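Binding domain (Hc) of Paraclostridial Mosquitocidal Protein 1 (Paraclostridium bifermentans, PDB 6HOX) targets host nerve cells as the receptor-binding part of a mosquitocidal neurotoxin that carries its light chain into the host cytosol. Local coordinates at residues 99-102 / 103-106; 111-114 / 115-118; 237-240 / 241-244; 387-390 / 391-394; 413-416 / 417-420. One frame throughout, in Å; residues are numbered along the deposited sequence.

Contact 1. Residues 99-102 / 103-106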
loop_
_atom_site.group_PDB
_atom_site.type_symbol
_atom_site.label_atom_id
_atom_site.label_comp_id
_atom_site.label_asym_id
_atom_site.label_seq_id
_atom_site.Cartn_x
_atom_site.Cartn_y
_atom_site.Cartn_z
ATOM N N ARG A 99 1.279 -10.801 -0.102
ATOM C CA ARG A 99 0.030 -11.211 -0.688
ATOM C C ARG A 99 -0.203 -12.694 -0.417
ATOM O O ARG A 99 0.663 -13.537 -0.639
ATOM C CB ARG A 99 -0.018 -11.007 -2.203
ATOM C CG ARG A 99 -1.442 -11.037 -2.736
ATOM C CD ARG A 99 -1.517 -11.698 -4.086
ATOM N NE ARG A 99 -1.194 -13.109 -3.990
ATOM C CZ ARG A 99 -0.229 -13.697 -4.672
ATOM N NH1 ARG A 99 0.437 -13.016 -5.586
ATOM N NH2 ARG A 99 0.067 -14.961 -4.437
ATOM N N LEU A 100 -1.412 -12.965 0.051
ATOM C CA LEU A 100 -1.894 -14.287 0.331
ATOM C C LEU A 100 -1.450 -15.288 -0.738
ATOM O O LEU A 100 -1.760 -15.127 -1.926
ATOM C CB LEU A 100 -3.417 -14.220 0.352
ATOM C CG LEU A 100 -4.083 -15.483 0.882
ATOM C CD1 LEU A 100 -3.696 -15.704 2.342
ATOM C CD2 LEU A 100 -5.592 -15.408 0.690
ATOM N N ASN A 101 -0.802 -16.357 -0.297
ATOM C CA ASN A 101 -0.242 -17.351 -1.191
ATOM C C ASN A 101 -0.497 -18.743 -0.599
ATOM O O ASN A 101 -0.974 -18.860 0.535
ATOM C CB ASN A 101 1.237 -17.059 -1.472
ATOM C CG ASN A 101 2.083 -16.980 -0.222
ATOM O OD1 ASN A 101 2.570 -18.005 0.237
ATOM N ND2 ASN A 101 2.265 -15.778 0.331
ATOM N N LYS A 102 -0.176 -19.782 -1.385
ATOM C CA LYS A 102 -0.428 -21.173 -1.027
ATOM C C LYS A 102 0.371 -21.539 0.236
ATOM O O LYS A 102 -0.137 -22.247 1.098
ATOM C CB LYS A 102 -0.142 -22.082 -2.227
ATOM C CG LYS A 102 -1.225 -22.036 -3.299
ATOM C CD LYS A 102 -0.838 -22.685 -4.616
ATOM C CE LYS A 102 -1.936 -22.594 -5.663
ATOM N NZ LYS A 102 -1.662 -23.470 -6.833
ATOM N N ASN A 103 1.593 -21.012 0.380
ATOM C CA ASN A 103 2.418 -21.306 1.567
ATOM C C ASN A 103 1.708 -20.878 2.858
ATOM O O ASN A 103 1.932 -21.512 3.891
ATOM C CB ASN A 103 3.801 -20.659 1.525
ATOM C CG ASN A 103 4.591 -21.061 0.305
ATOM O OD1 ASN A 103 4.137 -20.855 -0.820
ATOM N ND2 ASN A 103 5.772 -21.615 0.513
ATOM N N ASP A 104 0.865 -19.834 2.788
ATOM C CA ASP A 104 0.132 -19.316 3.929
ATOM C C ASP A 104 -0.973 -20.265 4.408
ATOM O O ASP A 104 -1.495 -20.071 5.509
ATOM C CB ASP A 104 -0.549 -17.985 3.630
ATOM C CG ASP A 104 0.404 -16.824 3.418
ATOM O OD1 ASP A 104 1.534 -16.846 3.995
ATOM O OD2 ASP A 104 -0.002 -15.897 2.682
ATOM N N PHE A 105 -1.362 -21.250 3.588
ATOM C CA PHE A 105 -2.533 -22.086 3.894
ATOM C C PHE A 105 -2.152 -23.144 4.940
ATOM O O PHE A 105 -3.026 -23.712 5.588
ATOM C CB PHE A 105 -3.150 -22.645 2.609
ATOM C CG PHE A 105 -4.181 -21.743 1.973
ATOM C CD1 PHE A 105 -3.802 -20.596 1.295
ATOM C CD2 PHE A 105 -5.538 -22.025 2.072
ATOM C CE1 PHE A 105 -4.750 -19.763 0.719
ATOM C CE2 PHE A 105 -6.488 -21.196 1.492
ATOM C CZ PHE A 105 -6.090 -20.065 0.813
ATOM N N ILE A 106 -0.848 -23.364 5.134
ATOM C CA ILE A 106 -0.342 -24.206 6.207
ATOM C C ILE A 106 -0.709 -23.594 7.568
ATOM O O ILE A 106 -0.674 -24.284 8.563
ATOM C CB ILE A 106 1.177 -24.438 6.090
ATOM C CG1 ILE A 106 1.621 -25.627 6.947
ATOM C CG2 ILE A 106 1.963 -23.187 6.455
ATOM C CD1 ILE A 106 3.105 -25.914 6.887
HETATM O O HOH W 1 3.498 -15.221 3.029
#

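Contact 2. Residues 111-114 / 115-118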
loop_
_atom_site.group_PDB
_atom_site.type_symbol
_atom_site.label_atom_id
_atom_site.label_comp_id
_atom_site.label_asym_id
_atom_site.label_seq_id
_atom_site.Cartn_x
_atom_site.Cartn_y
_atom_site.Cartn_z
ATOM N N GLU A 111 -3.990 -18.310 14.299
ATOM C CA GLU A 111 -3.478 -16.973 14.659
ATOM C C GLU A 111 -1.982 -17.087 14.951
ATOM O O GLU A 111 -1.601 -17.961 15.686
ATOM C CB GLU A 111 -4.037 -16.420 15.972
ATOM C CG GLU A 111 -5.433 -15.874 15.908
ATOM C CD GLU A 111 -5.861 -15.122 17.164
ATOM O OE1 GLU A 111 -4.979 -14.648 17.917
ATOM O OE2 GLU A 111 -7.078 -14.985 17.370
ATOM N N TYR A 112 -1.167 -16.158 14.448
ATOM C CA TYR A 112 0.215 -16.088 14.890
ATOM C C TYR A 112 0.606 -14.634 15.186
ATOM O O TYR A 112 0.062 -13.689 14.606
ATOM C CB TYR A 112 1.149 -16.819 13.927
ATOM C CG TYR A 112 1.162 -16.351 12.490
ATOM C CD1 TYR A 112 1.945 -15.286 12.069
ATOM C CD2 TYR A 112 0.411 -17.011 11.534
ATOM C CE1 TYR A 112 1.967 -14.884 10.740
ATOM C CE2 TYR A 112 0.413 -16.619 10.201
ATOM C CZ TYR A 112 1.199 -15.557 9.799
ATOM O OH TYR A 112 1.190 -15.213 8.477
ATOM N N ASP A 113 1.568 -14.494 16.110
ATOM C CA ASP A 113 1.991 -13.217 16.685
ATOM C C ASP A 113 2.779 -12.397 15.657
ATOM O O ASP A 113 3.520 -12.940 14.813
ATOM C CB ASP A 113 2.902 -13.398 17.901
ATOM C CG ASP A 113 2.273 -14.083 19.107
ATOM O OD1 ASP A 113 1.034 -14.211 19.137
ATOM O OD2 ASP A 113 3.042 -14.482 20.013
ATOM N N LEU A 114 2.606 -11.081 15.751
ATOM C CA LEU A 114 3.482 -10.126 15.127
ATOM C C LEU A 114 4.125 -9.232 16.203
ATOM O O LEU A 114 5.339 -8.994 16.192
ATOM C CB LEU A 114 2.660 -9.304 14.139
ATOM C CG LEU A 114 3.460 -8.254 13.378
ATOM C CD1 LEU A 114 4.622 -8.889 12.621
ATOM C CD2 LEU A 114 2.566 -7.484 12.425
ATOM N N VAL A 115 3.287 -8.684 17.090
ATOM C CA VAL A 115 3.710 -7.848 18.193
ATOM C C VAL A 115 2.966 -8.342 19.435
ATOM O O VAL A 115 1.748 -8.429 19.416
ATOM C CB VAL A 115 3.435 -6.354 17.953
ATOM C CG1 VAL A 115 4.103 -5.509 19.024
ATOM C CG2 VAL A 115 3.843 -5.880 16.560
ATOM N N ASN A 116 3.714 -8.647 20.499
ATOM C CA ASN A 116 3.193 -9.411 21.616
ATOM C C ASN A 116 3.604 -8.716 22.915
ATOM O O ASN A 116 4.785 -8.473 23.142
ATOM C CB ASN A 116 3.621 -10.875 21.510
ATOM C CG ASN A 116 3.133 -11.706 22.674
ATOM O OD1 ASN A 116 3.219 -11.272 23.811
ATOM N ND2 ASN A 116 2.622 -12.892 22.403
ATOM N N ASN A 117 2.598 -8.302 23.699
ATOM C CA ASN A 117 2.788 -7.885 25.084
ATOM C C ASN A 117 1.768 -8.630 25.953
ATOM O O ASN A 117 1.007 -8.018 26.711
ATOM C CB ASN A 117 2.674 -6.374 25.298
ATOM C CG ASN A 117 3.056 -5.968 26.709
ATOM O OD1 ASN A 117 2.394 -5.139 27.336
ATOM N ND2 ASN A 117 4.096 -6.586 27.244
ATOM N N MET A 118 1.778 -9.956 25.825
ATOM C CA MET A 118 0.862 -10.852 26.502
ATOM C C MET A 118 1.665 -11.842 27.353
ATOM O O MET A 118 2.524 -12.559 26.840
ATOM C CB MET A 118 0.046 -11.643 25.482
ATOM C CG MET A 118 -1.027 -12.503 26.099
ATOM S SD MET A 118 -2.394 -11.507 26.681
ATOM C CE MET A 118 -3.248 -11.213 25.127
#

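Contact 3. Residues 237-240 / 241-244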
loop_
_atom_site.group_PDB
_atom_site.type_symbol
_atom_site.label_atom_id
_atom_site.label_comp_id
_atom_site.label_asym_id
_atom_site.label_seq_id
_atom_site.Cartn_x
_atom_site.Cartn_y
_atom_site.Cartn_z
ATOM N N GLU A 237 -7.817 10.194 11.321
ATOM C CA GLU A 237 -7.787 10.614 9.912
ATOM C C GLU A 237 -6.610 11.570 9.686
ATOM O O GLU A 237 -5.849 11.440 8.726
ATOM C CB GLU A 237 -9.116 11.266 9.527
ATOM C CG GLU A 237 -9.271 11.493 8.042
ATOM C CD GLU A 237 -10.665 11.944 7.655
ATOM O OE1 GLU A 237 -11.102 12.973 8.185
ATOM O OE2 GLU A 237 -11.325 11.235 6.871
ATOM N N MET A 238 -6.455 12.523 10.602
ATOM C CA MET A 238 -5.374 13.515 10.555
ATOM C C MET A 238 -4.009 12.812 10.631
ATOM O O MET A 238 -3.084 13.177 9.910
ATOM C CB MET A 238 -5.571 14.485 11.723
ATOM C CG MET A 238 -4.494 15.510 11.937
ATOM S SD MET A 238 -4.959 16.587 13.355
ATOM C CE MET A 238 -6.621 17.098 12.907
ATOM N N LEU A 239 -3.886 11.806 11.513
ATOM C CA LEU A 239 -2.633 11.047 11.650
ATOM C C LEU A 239 -2.309 10.355 10.313
ATOM O O LEU A 239 -1.158 10.397 9.808
ATOM C CB LEU A 239 -2.786 10.024 12.779
ATOM C CG LEU A 239 -1.648 9.007 12.910
ATOM C CD1 LEU A 239 -0.340 9.712 13.191
ATOM C CD2 LEU A 239 -1.942 8.000 14.004
ATOM N N PHE A 240 -3.325 9.726 9.714
ATOM C CA PHE A 240 -3.126 9.017 8.457
ATOM C C PHE A 240 -2.664 9.995 7.371
ATOM O O PHE A 240 -1.693 9.711 6.645
ATOM C CB PHE A 240 -4.389 8.265 8.049
ATOM C CG PHE A 240 -4.322 7.654 6.670
ATOM C CD1 PHE A 240 -3.559 6.524 6.439
ATOM C CD2 PHE A 240 -5.029 8.202 5.615
ATOM C CE1 PHE A 240 -3.492 5.954 5.178
ATOM C CE2 PHE A 240 -4.967 7.642 4.351
ATOM C CZ PHE A 240 -4.212 6.507 4.137
ATOM N N ASN A 241 -3.371 11.135 7.271
ATOM C CA ASN A 241 -3.116 12.162 6.267
ATOM C C ASN A 241 -1.701 12.727 6.413
ATOM O O ASN A 241 -1.093 13.140 5.409
ATOM C CB ASN A 241 -4.156 13.281 6.328
ATOM C CG ASN A 241 -5.511 12.837 5.836
ATOM O OD1 ASN A 241 -5.623 11.902 5.045
ATOM N ND2 ASN A 241 -6.558 13.491 6.309
ATOM N N SER A 242 -1.165 12.710 7.640
ATOM C CA SER A 242 0.106 13.341 7.917
ATOM C C SER A 242 1.248 12.571 7.249
ATOM O O SER A 242 2.344 13.100 7.114
ATOM C CB SER A 242 0.331 13.516 9.403
ATOM O OG SER A 242 0.679 12.294 10.040
ATOM N N TYR A 243 1.000 11.323 6.847
ATOM C CA TYR A 243 2.008 10.511 6.167
ATOM C C TYR A 243 2.075 10.801 4.659
ATOM O O TYR A 243 2.924 10.232 3.978
ATOM C CB TYR A 243 1.737 9.034 6.426
ATOM C CG TYR A 243 2.028 8.651 7.850
ATOM C CD1 TYR A 243 3.329 8.665 8.316
ATOM C CD2 TYR A 243 1.015 8.318 8.737
ATOM C CE1 TYR A 243 3.628 8.327 9.625
ATOM C CE2 TYR A 243 1.306 7.965 10.049
ATOM C CZ TYR A 243 2.615 7.982 10.495
ATOM O OH TYR A 243 2.928 7.663 11.787
ATOM N N PHE A 244 1.206 11.676 4.157
ATOM C CA PHE A 244 1.137 12.003 2.721
ATOM C C PHE A 244 1.202 13.527 2.524
ATOM O O PHE A 244 0.459 14.099 1.738
ATOM C CB PHE A 244 -0.137 11.384 2.135
ATOM C CG PHE A 244 -0.181 9.879 2.237
ATOM C CD1 PHE A 244 0.505 9.101 1.321
ATOM C CD2 PHE A 244 -0.860 9.244 3.271
ATOM C CE1 PHE A 244 0.479 7.718 1.415
ATOM C CE2 PHE A 244 -0.885 7.861 3.356
ATOM C CZ PHE A 244 -0.209 7.105 2.432
#

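Contact 4. Residues 387-390 / 391-394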
loop_
_atom_site.group_PDB
_atom_site.type_symbol
_atom_site.label_atom_id
_atom_site.label_comp_id
_atom_site.label_asym_id
_atom_site.label_seq_id
_atom_site.Cartn_x
_atom_site.Cartn_y
_atom_site.Cartn_z
ATOM N N ILE A 387 -3.043 14.553 -20.902
ATOM C CA ILE A 387 -2.526 14.729 -22.249
ATOM C C ILE A 387 -2.780 16.187 -22.651
ATOM O O ILE A 387 -3.933 16.641 -22.621
ATOM C CB ILE A 387 -3.228 13.779 -23.248
ATOM C CG1 ILE A 387 -3.245 12.314 -22.796
ATOM C CG2 ILE A 387 -2.648 13.946 -24.644
ATOM C CD1 ILE A 387 -1.887 11.728 -22.564
ATOM N N PHE A 388 -1.706 16.887 -23.029
ATOM C CA PHE A 388 -1.737 18.257 -23.538
ATOM C C PHE A 388 -1.342 18.212 -25.006
ATOM O O PHE A 388 -0.198 17.891 -25.312
ATOM C CB PHE A 388 -0.728 19.171 -22.835
ATOM C CG PHE A 388 -1.081 19.485 -21.410
ATOM C CD1 PHE A 388 -1.907 20.555 -21.107
ATOM C CD2 PHE A 388 -0.618 18.688 -20.375
ATOM C CE1 PHE A 388 -2.261 20.827 -19.798
ATOM C CE2 PHE A 388 -0.974 18.965 -19.066
ATOM C CZ PHE A 388 -1.793 20.034 -18.779
ATOM N N GLU A 389 -2.295 18.514 -25.887
ATOM C CA GLU A 389 -2.061 18.425 -27.323
ATOM C C GLU A 389 -3.007 19.406 -28.008
ATOM O O GLU A 389 -4.112 19.657 -27.532
ATOM C CB GLU A 389 -2.259 16.987 -27.814
ATOM C CG GLU A 389 -1.698 16.722 -29.202
ATOM C CD GLU A 389 -2.652 16.793 -30.390
ATOM O OE1 GLU A 389 -3.894 16.792 -30.200
ATOM O OE2 GLU A 389 -2.139 16.813 -31.522
ATOM N N MET A 390 -2.554 19.940 -29.139
ATOM C CA MET A 390 -3.237 21.047 -29.787
ATOM C C MET A 390 -4.741 20.766 -29.901
ATOM O O MET A 390 -5.546 21.594 -29.512
ATOM C CB MET A 390 -2.654 21.316 -31.175
ATOM C CG MET A 390 -2.758 22.772 -31.560
ATOM S SD MET A 390 -1.504 23.220 -32.760
ATOM C CE MET A 390 -1.802 24.985 -32.878
ATOM N N TYR A 391 -5.118 19.583 -30.390
ATOM C CA TYR A 391 -6.517 19.305 -30.691
ATOM C C TYR A 391 -7.137 18.268 -29.754
ATOM O O TYR A 391 -8.326 18.106 -29.804
ATOM C CB TYR A 391 -6.664 18.804 -32.128
ATOM C CG TYR A 391 -6.036 19.727 -33.136
ATOM C CD1 TYR A 391 -6.580 20.977 -33.398
ATOM C CD2 TYR A 391 -4.869 19.369 -33.789
ATOM C CE1 TYR A 391 -5.987 21.840 -34.309
ATOM C CE2 TYR A 391 -4.269 20.217 -34.702
ATOM C CZ TYR A 391 -4.825 21.457 -34.958
ATOM O OH TYR A 391 -4.210 22.280 -35.851
ATOM N N ARG A 392 -6.341 17.560 -28.943
ATOM C CA ARG A 392 -6.841 16.362 -28.256
ATOM C C ARG A 392 -6.399 16.343 -26.784
ATOM O O ARG A 392 -6.000 15.310 -26.251
ATOM C CB ARG A 392 -6.388 15.114 -29.014
ATOM C CG ARG A 392 -7.026 14.962 -30.392
ATOM C CD ARG A 392 -6.267 13.995 -31.286
ATOM N NE ARG A 392 -4.959 14.503 -31.680
ATOM C CZ ARG A 392 -4.154 13.895 -32.552
ATOM N NH1 ARG A 392 -4.522 12.746 -33.096
ATOM N NH2 ARG A 392 -2.994 14.432 -32.878
ATOM N N ASN A 393 -6.545 17.483 -26.109
ATOM C CA ASN A 393 -6.361 17.547 -24.656
ATOM C C ASN A 393 -7.315 16.553 -24.008
ATOM O O ASN A 393 -8.444 16.438 -24.447
ATOM C CB ASN A 393 -6.664 18.929 -24.094
ATOM C CG ASN A 393 -5.665 19.966 -24.541
ATOM O OD1 ASN A 393 -4.476 19.689 -24.644
ATOM N ND2 ASN A 393 -6.151 21.162 -24.813
ATOM N N GLY A 394 -6.846 15.846 -22.978
ATOM C CA GLY A 394 -7.713 14.916 -22.239
ATOM C C GLY A 394 -6.991 14.218 -21.098
ATOM O O GLY A 394 -5.840 14.492 -20.815
#

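Contact 5. Residues 413-416 / 417-420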
loop_
_atom_site.group_PDB
_atom_site.type_symbol
_atom_site.label_atom_id
_atom_site.label_comp_id
_atom_site.label_asym_id
_atom_site.label_seq_id
_atom_site.Cartn_x
_atom_site.Cartn_y
_atom_site.Cartn_z
ATOM N N TYR A 413 -6.709 6.057 -24.945
ATOM C CA TYR A 413 -7.086 7.287 -25.647
ATOM C C TYR A 413 -7.079 8.494 -24.698
ATOM O O TYR A 413 -7.147 8.363 -23.454
ATOM C CB TYR A 413 -8.424 7.096 -26.375
ATOM C CG TYR A 413 -9.658 7.317 -25.543
ATOM C CD1 TYR A 413 -10.041 6.392 -24.578
ATOM C CD2 TYR A 413 -10.450 8.443 -25.717
ATOM C CE1 TYR A 413 -11.156 6.598 -23.779
ATOM C CE2 TYR A 413 -11.574 8.659 -24.934
ATOM C CZ TYR A 413 -11.930 7.729 -23.969
ATOM O OH TYR A 413 -13.050 7.905 -23.210
ATOM N N SER A 414 -6.973 9.683 -25.306
ATOM C CA SER A 414 -7.068 10.957 -24.605
ATOM C C SER A 414 -8.526 11.433 -24.550
ATOM O O SER A 414 -9.048 11.880 -25.559
ATOM C CB SER A 414 -6.201 11.978 -25.256
ATOM O OG SER A 414 -6.378 13.229 -24.623
ATOM N N SER A 415 -9.155 11.360 -23.366
ATOM C CA SER A 415 -10.577 11.730 -23.187
ATOM C C SER A 415 -10.699 13.206 -22.797
ATOM O O SER A 415 -10.388 13.586 -21.668
ATOM C CB SER A 415 -11.293 10.873 -22.161
ATOM O OG SER A 415 -12.620 11.374 -21.923
ATOM N N GLY A 416 -11.169 14.014 -23.754
ATOM C CA GLY A 416 -11.518 15.411 -23.526
ATOM C C GLY A 416 -12.721 15.524 -22.611
ATOM O O GLY A 416 -12.746 16.376 -21.748
ATOM N N TRP A 417 -13.690 14.612 -22.767
ATOM C CA TRP A 417 -14.904 14.608 -21.935
ATOM C C TRP A 417 -14.552 14.387 -20.453
ATOM O O TRP A 417 -15.054 15.079 -19.594
ATOM C CB TRP A 417 -15.911 13.559 -22.413
ATOM C CG TRP A 417 -17.179 13.607 -21.620
ATOM C CD1 TRP A 417 -17.568 12.754 -20.633
ATOM C CD2 TRP A 417 -18.209 14.597 -21.724
ATOM N NE1 TRP A 417 -18.764 13.156 -20.109
ATOM C CE2 TRP A 417 -19.184 14.284 -20.754
ATOM C CE3 TRP A 417 -18.388 15.736 -22.516
ATOM C CZ2 TRP A 417 -20.329 15.052 -20.569
ATOM C CZ3 TRP A 417 -19.517 16.501 -22.329
ATOM C CH2 TRP A 417 -20.480 16.156 -21.374
ATOM N N TYR A 418 -13.715 13.391 -20.170
ATOM C CA TYR A 418 -13.339 13.084 -18.775
ATOM C C TYR A 418 -12.555 14.252 -18.182
ATOM O O TYR A 418 -12.711 14.572 -17.007
ATOM C CB TYR A 418 -12.537 11.789 -18.674
ATOM C CG TYR A 418 -13.297 10.556 -19.071
ATOM C CD1 TYR A 418 -14.675 10.582 -19.210
ATOM C CD2 TYR A 418 -12.643 9.356 -19.305
ATOM C CE1 TYR A 418 -15.380 9.460 -19.595
ATOM C CE2 TYR A 418 -13.340 8.225 -19.704
ATOM C CZ TYR A 418 -14.716 8.278 -19.835
ATOM O OH TYR A 418 -15.445 7.196 -20.218
ATOM N N LEU A 419 -11.705 14.872 -18.991
ATOM C CA LEU A 419 -10.946 16.017 -18.504
ATOM C C LEU A 419 -11.906 17.135 -18.082
ATOM O O LEU A 419 -11.862 17.576 -16.941
ATOM C CB LEU A 419 -9.986 16.506 -19.584
ATOM C CG LEU A 419 -9.187 17.757 -19.222
ATOM C CD1 LEU A 419 -8.267 17.498 -18.031
ATOM C CD2 LEU A 419 -8.378 18.222 -20.423
ATOM N N ASP A 420 -12.775 17.571 -19.003
ATOM C CA ASP A 420 -13.604 18.753 -18.766
ATOM C C ASP A 420 -14.659 18.494 -17.680
ATOM O O ASP A 420 -15.053 19.423 -16.992
ATOM C CB ASP A 420 -14.315 19.225 -20.042
ATOM C CG ASP A 420 -13.386 19.675 -21.157
ATOM O OD1 ASP A 420 -12.200 19.970 -20.863
ATOM O OD2 ASP A 420 -13.844 19.683 -22.325
#

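Contact 1. Residues 99-102 / 103-106
The backbone N-H of Phe105 donates to Lys102 O at 2.9 Å, and one step earlier Asp104 N donates to Asn101 O at 3.1 Å. Both bonds span three residues, the spacing of a 3-10 turn. The Asp104 side chain answers in the other direction. Its OD2 accepts from Asn101 N at 3.1 Å, with the donor above the carboxylate plane, so Asn101 and Asp104 are tied by two bonds of opposite sense. Aspartate suits this place, since its short arm, with CG beside its own backbone N (chi1 -68°), brings a carboxylate oxygen back to the N-H at the start of the turn. A water joins Asp104 OD1 to Asn101 ND2. The turn belongs to the loop between strands 89-96 and 112-113 of the concanavalin-like half of the binding domain. The Asn101 amide is held almost in plane with its bond to Arg99 O, where ND2 donates at 2.9 Å. Arg99 turns the NE/NH2 edge of its guanidinium to Leu100 O, which takes both donors from the same face of its own carbonyl plane. That guanidinium also reaches the C-terminal end of the chain, where NH1 bonds to Lys445 O and the group packs as a cation-pi partner of Trp444. Leucine fits the buried position 100: its CG lies 4.3 Å from Phe105 CE1, obliquely to the ring, and its side chain also rests on Tyr160 and Ile302.

Contact 2. Residues 111-114 / 115-118
A classic beta bulge and an Asx turn follow one another here: Leu114 and Val115 both face Ile125 on the adjacent strand, and Asn116 then folds its side chain against the chain ahead. The bulge places two neighbouring apolar residues together, Leu114 CG and Val115 CG2 being 4.0 Å apart, with both side chains buried as their hydrophobic character suits. On the polar side, Asn116 ND2 donates to Asp113 OD2 at 2.9 Å, with an N-H...O angle of 152°. The amide nitrogen comes in from above the carboxylate, and the two flat groups are turned 67° against each other. Asn116 holds CG opposite its backbone N (chi1 178°), which extends the amide toward Asp113, while its OD1 accepts from Met118 N at 2.8 Å. One asparagine therefore spends its donor backward across the corner and its acceptor forward on the Asx turn, a double task that its amide is equipped for. The other oxygen of Asp113 pairs with Lys124 in a salt bridge. The chain turns its corner at 114-115, between strands 112-113 and 116-118; both pair with strand 122-128, while Val115 packs on Ile205 and Phe207 of strand 205-207.

Contact 3. Residues 237-240 / 241-244
The contact lies at the C-terminal part of helix 233-241, where the chain runs on toward the beta-trefoil half of the binding domain; Leu239, Phe240 and Tyr243 meanwhile lean back on the strands of the concanavalin-like half. The backbone bonding changes along it. Asn241 N still reaches four residues back to Glu237 O at 2.9 Å, but Tyr243 N reaches only three, to Phe240 O at 3.1 Å. Between them Ser242 N is held weakly by the carbonyls of Met238 and Leu239. Serine suits this position because its hydroxyl supplies a further donor. With OG lodged between backbone N and carbonyl carbon (chi1 76°), it bonds to Leu239 O at 2.7 Å. Leu239 and Tyr243 lie side by side, one helical turn apart, pointing the same way, with CD1 of Leu239 4.0 Å from CE2 of Tyr243. The tyrosine ring goes on to meet Trp94 edge-to-face and to touch His168, while Leu239 rests on Ser92 and Tyr227. Phe240 is directed toward the same strands by its first torsion, which carries CG away from the backbone N (chi1 172°). Phe244, buried next to Arg58 and Arg250, turns its ring obliquely toward that of Phe240, with the planes at 58°. Its CE2 stands over one face of the Phe240 ring, 3.7 Å from CZ.

Contact 4. Residues 387-390 / 391-394
Ile387 and Gly394 form an antiparallel hydrogen-bonded pair, with Ile387 N to Gly394 O at 2.8 Å and Gly394 N to Ile387 O at 3.0 Å, and the chain between them makes a loop. Inside that loop Asn393 supplies a side-chain acceptor where a backbone carbonyl might be expected: its OD1 accepts from Glu389 N at 2.8 Å. Asparagine is apt, as its short amide offers a carbonyl much like that of a peptide. At the far end, Glu389 and Arg392 form a buried salt bridge. The guanidinium meets the carboxylate side-on, NE to OE1 and NH2 to OE2, each at 2.9 Å and nearly straight. Both oxygens lie close to the guanidinium plane, yet the carboxylate is turned 63° from it and receives both donors from above its own plane. Glutamate reaches this position by a bend in its chain at chi2 (-97°). Tyr391 N comes to OE1 at 3.1 Å from the opposite face, so this oxygen is gripped from two sides. Three donors on the carboxylate, two from a positive group, probably favour its charged form. The loop closes a beta-hairpin made by strands 384-388 and 394-398 in the trefoil half of the binding domain. The guanidinium also serves carbonyls of another loop, NH2 bonding to Pro350 O and NH1 to Glu357 O. At the exposed tip, Met390 CB sits over one face of the Tyr391 ring, 4.1 Å from its centroid, with its sulfur making an oblique Met-aromatic contact, and Tyr391 itself meets the ring of Tyr352.

Contact 5. Residues 413-416 / 417-420
The capping bond joins Ser415 to Tyr418: Ser415 OG accepts from Tyr418 N at 2.9 Å, with an N-H...O angle of 162°. Ser415 is the N-cap of the short helix 416-420, and serine suits the post because its oxygen can replace the carbonyl that an earlier turn would have provided. The hydroxyl lies on the far side of CB from its own backbone N (chi1 174°), where it points into the first turn. Backbone bonds then take over. Leu419 N donates to Ser415 O at 3.2 Å, and Asp420 N to Gly416 O at 3.0 Å, both with the four-residue step of an alpha helix. Gly416, as the first helical residue, brings no side chain into the sharp change from strand to helix. The third kind of interaction is packing on an aromatic ring. Ser415 OG stands 3.0 Å above the plane of the Tyr418 ring, displaced toward the rim near CG, so the oxygen that caps the N-H of Tyr418 also lies against the ring of that residue. Tyr413 crosses Tyr418 at about a right angle and brings its OH to 3.5 Å from CE2. The hydroxyl of Tyr418 is bonded to Lys432 in helix 427-432. Strand 409-415 thus runs directly into the helix; strand 394-398 pairs with strand 409-415, and its Ser397 touches the Tyr418 side chain and its Leu395 that of Leu419.

How the contacts relate
All five contacts join neighbouring stretches of chain and are spread over the two halves of the binding domain. Contacts 1 and 2 lie in the concanavalin-like half, their centres about 19 Å apart and their nearest atoms about 5 Å apart without touching. Contact 3 stands at the passage to the trefoil half, with its centre about 26 Å from that of contact 2 and about 31 Å from that of contact 5. Contacts 4 and 5 alone meet directly: their centres are about 9 Å apart, and Ser414 OG of contact 5 probably hydrogen-bonds to Arg392 O of contact 4 at 2.7 Å. The greatest separation, about 54 Å between centres, is from contact 2 to contact 4.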